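Local coordinates for protein malate dehydrogenase (Picrophilus torridus, PDB 4BGV) that probably catalyses the NAD-dependent, reversible oxidation of malate to oxaloacetate in the tricarboxylic acid cycle, at residues I8-V13 against G37-K42; C255-T260 against I274-K279. One frame throughout, in Å; residues are numbered along the deposited sequence. Where two conformers were deposited one is given.

Contact 1 (I8-V13 against G37-K42); sequences IGAGAV and GLAEGK
The carbonyl oxygen of Ala10 receives the ammonium group of Lys42, with NZ 2.7 Å from Ala10 O. The donor stands 16° from the carbonyl plane and makes an angle of 152° at the oxygen. To reach it, the lysine chain bends at its second and fourth torsions and curls over the carbonyl instead of running straight out from its helix; the bent chain lies alongside the oxygen, with CG 3.6 Å from Ala10 O. The carbonyl oxygen of Gly11 lies farther off, 3.7 Å from Lys42 NZ, too far for a hydrogen bond, though it may help to stabilise the charge. Leu38 leans in with its CG anti to the backbone nitrogen (chi1 -176°), which brings CD2 alongside the Ala10 carbonyl, 3.7 Å from the oxygen. The methyl of Ala10 meets the helix backbone directly: its CB is 3.6 Å from Ala39 CA and 3.9 Å from Ala39 CB, a close approach that small residues on both sides permit. With an alanine at Lys42, the Ala10 carbonyl is likely to lose its charged partner, and the flank of the glycine-rich turn along which the lysine lies would probably be uncovered. That turn belongs to the GxGxxG motif of the Rossmann fold, and Gly9 to Val13 probably bind NAD, as in relatives; Asp33, which probably also binds the cofactor, accepts a bond from Ala10 N, so both polar backbone atoms of Ala10 are engaged. The contact thus joins the turn between strand 4-8 and helix 12-23 to the first turn of helix 38-47, which follows the neighbouring parallel strand 28-33, while Tyr225 of a second subunit packs against Lys42.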
ATOM      1  N   ILE A   8      -9.385  21.085 -10.765  1.00  9.60           N
ATOM      2  CA  ILE A   8     -10.448  21.930 -11.292  1.00 11.47           C
ATOM      3  C   ILE A   8     -11.474  21.021 -11.969  1.00 10.96           C
ATOM      4  O   ILE A   8     -11.161  20.329 -12.945  1.00 11.15           O
ATOM      5  CB  ILE A   8      -9.882  22.984 -12.264  1.00  8.59           C
ATOM      6  CG1 ILE A   8      -8.839  23.860 -11.563  1.00 13.15           C
ATOM      7  CG2 ILE A   8     -11.007  23.853 -12.842  1.00 13.88           C
ATOM      8  CD1 ILE A   8      -8.239  24.942 -12.478  1.00 15.21           C
ATOM      9  N   GLY A   9     -12.685  20.998 -11.422  1.00  9.15           N
ATOM     10  CA  GLY A   9     -13.739  20.099 -11.876  1.00 12.80           C
ATOM     11  C   GLY A   9     -13.988  19.045 -10.810  1.00 14.22           C
ATOM     12  O   GLY A   9     -13.072  18.309 -10.429  1.00 11.84           O
ATOM     13  N   ALA A  10     -15.218  18.984 -10.311  1.00 11.45           N
ATOM     14  CA  ALA A  10     -15.570  18.030  -9.262  1.00  9.57           C
ATOM     15  C   ALA A  10     -16.602  17.000  -9.721  1.00 12.74           C
ATOM     16  O   ALA A  10     -17.287  16.396  -8.904  1.00 12.66           O
ATOM     17  CB  ALA A  10     -16.054  18.768  -8.010  1.00  8.29           C
ATOM     18  N   GLY A  11     -16.696  16.790 -11.033  1.00 13.35           N
ATOM     19  CA  GLY A  11     -17.527  15.732 -11.580  1.00 14.31           C
ATOM     20  C   GLY A  11     -16.841  14.389 -11.380  1.00 14.37           C
ATOM     21  O   GLY A  11     -15.895  14.282 -10.603  1.00 12.19           O
ATOM     22  N   ALA A  12     -17.302  13.365 -12.090  1.00 12.06           N
ATOM     23  CA  ALA A  12     -16.783  12.008 -11.884  1.00 15.15           C
ATOM     24  C   ALA A  12     -15.264  11.931 -12.045  1.00  9.77           C
ATOM     25  O   ALA A  12     -14.579  11.328 -11.235  1.00  9.71           O
ATOM     26  CB  ALA A  12     -17.469  11.016 -12.851  1.00 12.29           C
ATOM     27  N   VAL A  13     -14.729  12.534 -13.096  1.00 10.98           N
ATOM     28  CA  VAL A  13     -13.283  12.413 -13.301  1.00 12.25           C
ATOM     29  C   VAL A  13     -12.497  13.166 -12.233  1.00  9.07           C
ATOM     30  O   VAL A  13     -11.599  12.611 -11.618  1.00  9.35           O
ATOM     31  CB  VAL A  13     -12.846  12.828 -14.733  1.00 12.84           C
ATOM     32  CG1 VAL A  13     -11.313  12.839 -14.851  1.00 10.18           C
ATOM     33  CG2 VAL A  13     -13.428  11.850 -15.745  1.00 14.62           C
ATOM     34  N   GLY A  37     -21.787  23.806  -3.998  1.00 14.83           N
ATOM     35  CA  GLY A  37     -21.851  22.645  -3.130  1.00 15.65           C
ATOM     36  C   GLY A  37     -21.085  21.414  -3.596  1.00 12.93           C
ATOM     37  O   GLY A  37     -20.723  20.572  -2.776  1.00 14.74           O
ATOM     38  N   LEU A  38     -20.857  21.290  -4.903  1.00 11.82           N
ATOM     39  CA  LEU A  38     -20.352  20.034  -5.470  1.00 12.96           C
ATOM     40  C   LEU A  38     -18.933  19.711  -5.034  1.00 13.09           C
ATOM     41  O   LEU A  38     -18.670  18.613  -4.540  1.00 10.45           O
ATOM     42  CB  LEU A  38     -20.447  20.016  -7.005  1.00 10.72           C
ATOM     43  CG  LEU A  38     -20.034  18.697  -7.683  1.00 12.60           C
ATOM     44  CD1 LEU A  38     -21.018  17.582  -7.294  1.00 13.85           C
ATOM     45  CD2 LEU A  38     -19.973  18.863  -9.215  1.00 16.35           C
ATOM     46  N   ALA A  39     -18.015  20.654  -5.216  1.00  9.54           N
ATOM     47  CA  ALA A  39     -16.632  20.413  -4.811  1.00  8.84           C
ATOM     48  C   ALA A  39     -16.504  20.258  -3.291  1.00  9.97           C
ATOM     49  O   ALA A  39     -15.774  19.394  -2.819  1.00  9.10           O
ATOM     50  CB  ALA A  39     -15.714  21.515  -5.310  1.00  9.57           C
ATOM     51  N   GLU A  40     -17.206  21.092  -2.531  1.00 11.13           N
ATOM     52  CA  GLU A  40     -17.210  20.948  -1.070  1.00 10.20           C
ATOM     53  C   GLU A  40     -17.748  19.565  -0.648  1.00 12.29           C
ATOM     54  O   GLU A  40     -17.215  18.918   0.269  1.00  9.99           O
ATOM     55  CB  GLU A  40     -18.033  22.080  -0.428  1.00 15.13           C
ATOM     56  CG  GLU A  40     -18.281  21.919   1.058  1.00 22.97           C
ATOM     57  CD  GLU A  40     -18.973  23.129   1.682  1.00 30.32           C
ATOM     58  OE1 GLU A  40     -19.248  24.107   0.953  1.00 28.95           O
ATOM     59  OE2 GLU A  40     -19.230  23.096   2.909  1.00 31.85           O
ATOM     60  N   GLY A  41     -18.798  19.111  -1.323  1.00 11.53           N
ATOM     61  CA  GLY A  41     -19.379  17.813  -1.022  1.00 11.73           C
ATOM     62  C   GLY A  41     -18.442  16.664  -1.358  1.00 11.21           C
ATOM     63  O   GLY A  41     -18.291  15.730  -0.559  1.00  9.80           O
ATOM     64  N   LYS A  42     -17.813  16.716  -2.529  1.00  9.93           N
ATOM     65  CA  LYS A  42     -16.891  15.646  -2.925  1.00  9.11           C
ATOM     66  C   LYS A  42     -15.702  15.605  -1.973  1.00 11.85           C
ATOM     67  O   LYS A  42     -15.296  14.524  -1.528  1.00  6.96           O
ATOM     68  CB  LYS A  42     -16.417  15.818  -4.384  1.00  8.15           C
ATOM     69  CG  LYS A  42     -17.530  15.666  -5.418  1.00 10.82           C
ATOM     70  CD  LYS A  42     -18.000  14.216  -5.560  1.00 10.56           C
ATOM     71  CE  LYS A  42     -19.079  14.028  -6.659  1.00 12.71           C
ATOM     72  NZ  LYS A  42     -18.547  14.215  -8.046  1.00  9.31           N
TER

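Contact 2 (C255-T260 against I274-K279); sequences CAAYIT and IGVPIK
Strands 255-259 and 274-279 pair in antiparallel register, although strong twisting and bending leave their short axes at 98°. Cys255 with Val276 and Ala257 with Ile274 form the hydrogen-bonded pairs, each closed by two N-H...O bonds; that from Ala257 N to Ile274 O measures 3.0 Å and is nearly straight, 167° at the hydrogen. Its donor nevertheless stands well above the carbonyl plane, 52° out of it. Between these pairs Ala256 faces Gly275 with their CA atoms 3.9 Å apart, and Gly275 CA makes a C-H...O contact of 3.3 Å with Cys255 O.

Apolar side chains fill one face. Ile278 presents two branches: CD1 packs 3.6 Å from Cys255 CB, while CG2 sits 3.8 Å from Ala257 CB. Its CG1 lies between the backbone nitrogen and the carbonyl carbon, and the extended chi2 carries CD1 on to the cysteine. Farther along, Ile259 CD1 and Val276 CG2 meet tip to tip at 3.8 Å, and the side chains of Ile259 and Ile274 cross at a slant, with Ile259 CG1 3.7 Å from Ile274 CG2. Trp301 of helix 295-321 covers Ile274 and Val276.

In this buried antiparallel strand pair, joined through helix 262-267, the polar bonds come from the backbone and set the register, while side chains meet through methyl and methylene groups and the cysteine thiol.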
ATOM      1  N   CYS A 255       2.603  11.381 -23.078  1.00  8.30           N
ATOM      2  CA  CYS A 255       1.652  12.433 -22.705  1.00  7.64           C
ATOM      3  C   CYS A 255       1.688  13.492 -23.786  1.00  8.02           C
ATOM      4  O   CYS A 255       2.657  13.585 -24.529  1.00  9.83           O
ATOM      5  CB  CYS A 255       2.070  13.100 -21.390  1.00  7.36           C
ATOM      6  SG  CYS A 255       2.309  11.967 -20.008  1.00 10.47           S
ATOM      7  N   ALA A 256       0.654  14.320 -23.845  1.00  9.11           N
ATOM      8  CA  ALA A 256       0.679  15.451 -24.764  1.00  8.83           C
ATOM      9  C   ALA A 256       1.716  16.446 -24.250  1.00 11.92           C
ATOM     10  O   ALA A 256       1.654  16.904 -23.102  1.00 11.42           O
ATOM     11  CB  ALA A 256      -0.689  16.090 -24.861  1.00  9.34           C
ATOM     12  N   ALA A 257       2.697  16.755 -25.081  1.00  9.27           N
ATOM     13  CA  ALA A 257       3.757  17.658 -24.651  1.00 10.26           C
ATOM     14  C   ALA A 257       4.133  18.610 -25.769  1.00 13.48           C
ATOM     15  O   ALA A 257       3.932  18.306 -26.945  1.00 11.34           O
ATOM     16  CB  ALA A 257       4.984  16.872 -24.184  1.00  8.67           C
ATOM     17  N   TYR A 258       4.705  19.749 -25.390  1.00 11.27           N
ATOM     18  CA  TYR A 258       5.059  20.794 -26.334  1.00 14.59           C
ATOM     19  C   TYR A 258       6.319  20.424 -27.108  1.00 14.26           C
ATOM     20  O   TYR A 258       7.358  20.164 -26.507  1.00 13.84           O
ATOM     21  CB  TYR A 258       5.300  22.083 -25.557  1.00 13.19           C
ATOM     22  CG  TYR A 258       5.367  23.333 -26.391  1.00 17.88           C
ATOM     23  CD1 TYR A 258       4.250  23.789 -27.084  1.00 20.76           C
ATOM     24  CD2 TYR A 258       6.533  24.084 -26.460  1.00 20.01           C
ATOM     25  CE1 TYR A 258       4.297  24.955 -27.830  1.00 23.50           C
ATOM     26  CE2 TYR A 258       6.579  25.259 -27.190  1.00 24.16           C
ATOM     27  CZ  TYR A 258       5.467  25.678 -27.883  1.00 25.69           C
ATOM     28  OH  TYR A 258       5.519  26.832 -28.624  1.00 33.13           O
ATOM     29  N   ILE A 259       6.219  20.413 -28.436  1.00 11.91           N
ATOM     30  CA  ILE A 259       7.315  19.993 -29.315  1.00 14.51           C
ATOM     31  C   ILE A 259       8.003  21.208 -29.939  1.00 17.18           C
ATOM     32  O   ILE A 259       7.345  22.022 -30.599  1.00 15.94           O
ATOM     33  CB  ILE A 259       6.776  19.098 -30.465  1.00 11.82           C
ATOM     34  CG1 ILE A 259       5.853  18.013 -29.906  1.00 13.78           C
ATOM     35  CG2 ILE A 259       7.936  18.502 -31.294  1.00 12.06           C
ATOM     36  CD1 ILE A 259       6.560  16.981 -28.991  1.00 11.62           C
ATOM     37  N   THR A 260       9.310  21.348 -29.706  1.00 16.64           N
ATOM     38  CA  THR A 260      10.096  22.442 -30.279  0.50 18.61           C
ATOM     39  C   THR A 260      11.516  22.013 -30.560  1.00 17.15           C
ATOM     40  O   THR A 260      11.924  20.919 -30.192  1.00 16.85           O
ATOM     41  CB  THR A 260      10.244  23.639 -29.331  0.50 18.55           C
ATOM     42  OG1 THR A 260      10.782  23.202 -28.075  0.50 14.37           O
ATOM     43  CG2 THR A 260       8.942  24.316 -29.122  0.50 21.80           C
ATOM     44  N   ILE A 274       1.561  17.447 -28.665  1.00 10.61           N
ATOM     45  CA  ILE A 274       1.122  16.167 -29.214  1.00 12.05           C
ATOM     46  C   ILE A 274       1.669  15.032 -28.333  1.00 14.34           C
ATOM     47  O   ILE A 274       2.659  15.217 -27.626  1.00 11.85           O
ATOM     48  CB  ILE A 274       1.550  16.013 -30.714  1.00 13.99           C
ATOM     49  CG1 ILE A 274       0.763  14.891 -31.410  1.00 12.51           C
ATOM     50  CG2 ILE A 274       3.062  15.841 -30.843  1.00 12.89           C
ATOM     51  CD1 ILE A 274       0.802  14.995 -32.956  1.00 19.17           C
ATOM     52  N   GLY A 275       1.023  13.868 -28.363  1.00 11.92           N
ATOM     53  CA  GLY A 275       1.404  12.759 -27.496  1.00 12.44           C
ATOM     54  C   GLY A 275       2.711  12.069 -27.859  1.00 13.58           C
ATOM     55  O   GLY A 275       2.819  11.423 -28.903  1.00 11.97           O
ATOM     56  N   VAL A 276       3.711  12.213 -26.995  1.00 13.12           N
ATOM     57  CA  VAL A 276       5.031  11.620 -27.219  1.00 11.34           C
ATOM     58  C   VAL A 276       5.554  11.073 -25.887  1.00  9.37           C
ATOM     59  O   VAL A 276       5.085  11.492 -24.820  1.00  9.89           O
ATOM     60  CB  VAL A 276       6.041  12.653 -27.812  1.00 13.16           C
ATOM     61  CG1 VAL A 276       5.581  13.177 -29.190  1.00 10.50           C
ATOM     62  CG2 VAL A 276       6.260  13.806 -26.844  1.00 13.40           C
ATOM     63  N   PRO A 277       6.524  10.140 -25.929  1.00 10.87           N
ATOM     64  CA  PRO A 277       7.051   9.629 -24.654  1.00 11.14           C
ATOM     65  C   PRO A 277       7.853  10.683 -23.912  1.00 11.78           C
ATOM     66  O   PRO A 277       8.782  11.273 -24.483  1.00 11.59           O
ATOM     67  CB  PRO A 277       7.993   8.486 -25.074  1.00 10.41           C
ATOM     68  CG  PRO A 277       7.817   8.296 -26.523  1.00 12.84           C
ATOM     69  CD  PRO A 277       7.196   9.534 -27.093  1.00 10.39           C
ATOM     70  N   ILE A 278       7.504  10.932 -22.651  1.00  8.23           N
ATOM     71  CA  ILE A 278       8.220  11.938 -21.877  1.00 11.09           C
ATOM     72  C   ILE A 278       8.662  11.402 -20.511  1.00 11.15           C
ATOM     73  O   ILE A 278       8.035  10.494 -19.965  1.00 10.84           O
ATOM     74  CB  ILE A 278       7.374  13.220 -21.668  1.00 11.38           C
ATOM     75  CG1 ILE A 278       6.062  12.907 -20.936  1.00 10.28           C
ATOM     76  CG2 ILE A 278       7.135  13.948 -23.006  1.00 11.62           C
ATOM     77  CD1 ILE A 278       5.360  14.156 -20.416  1.00 10.20           C
ATOM     78  N   LYS A 279       9.758  11.953 -19.983  1.00  8.52           N
ATOM     79  CA  LYS A 279      10.139  11.731 -18.588  1.00  7.52           C
ATOM     80  C   LYS A 279       9.467  12.825 -17.752  1.00 11.50           C
ATOM     81  O   LYS A 279       9.653  14.008 -18.018  1.00 12.31           O
ATOM     82  CB  LYS A 279      11.666  11.806 -18.407  1.00  8.00           C
ATOM     83  CG  LYS A 279      12.112  11.480 -16.971  1.00 10.86           C
ATOM     84  CD  LYS A 279      13.572  11.872 -16.684  1.00 12.56           C
ATOM     85  CE  LYS A 279      14.527  11.241 -17.669  1.00 13.25           C
ATOM     86  NZ  LYS A 279      15.964  11.389 -17.241  1.00 13.97           N
TER

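The two contacts come in series along the chain and fall in its two halves, contact 1 in the NAD-binding domain and contact 2 in the alpha/beta C-terminal domain. Their centres are 29 Å apart, on opposite sides of the chain's centre, and their nearest atoms stay about 15 Å from each other. They belong to different sheets and share no strand or helix. Contact 1 lies at the C-terminal ends of two inner strands, 4-8 and 28-33, of the parallel Rossmann sheet, at the predicted cofactor site; contact 2 joins two strands of an antiparallel sheet, where Ala256 is about 9 Å, side chain to side chain, from His180, the predicted proton acceptor. Together they sample the cofactor-binding and catalytic domains.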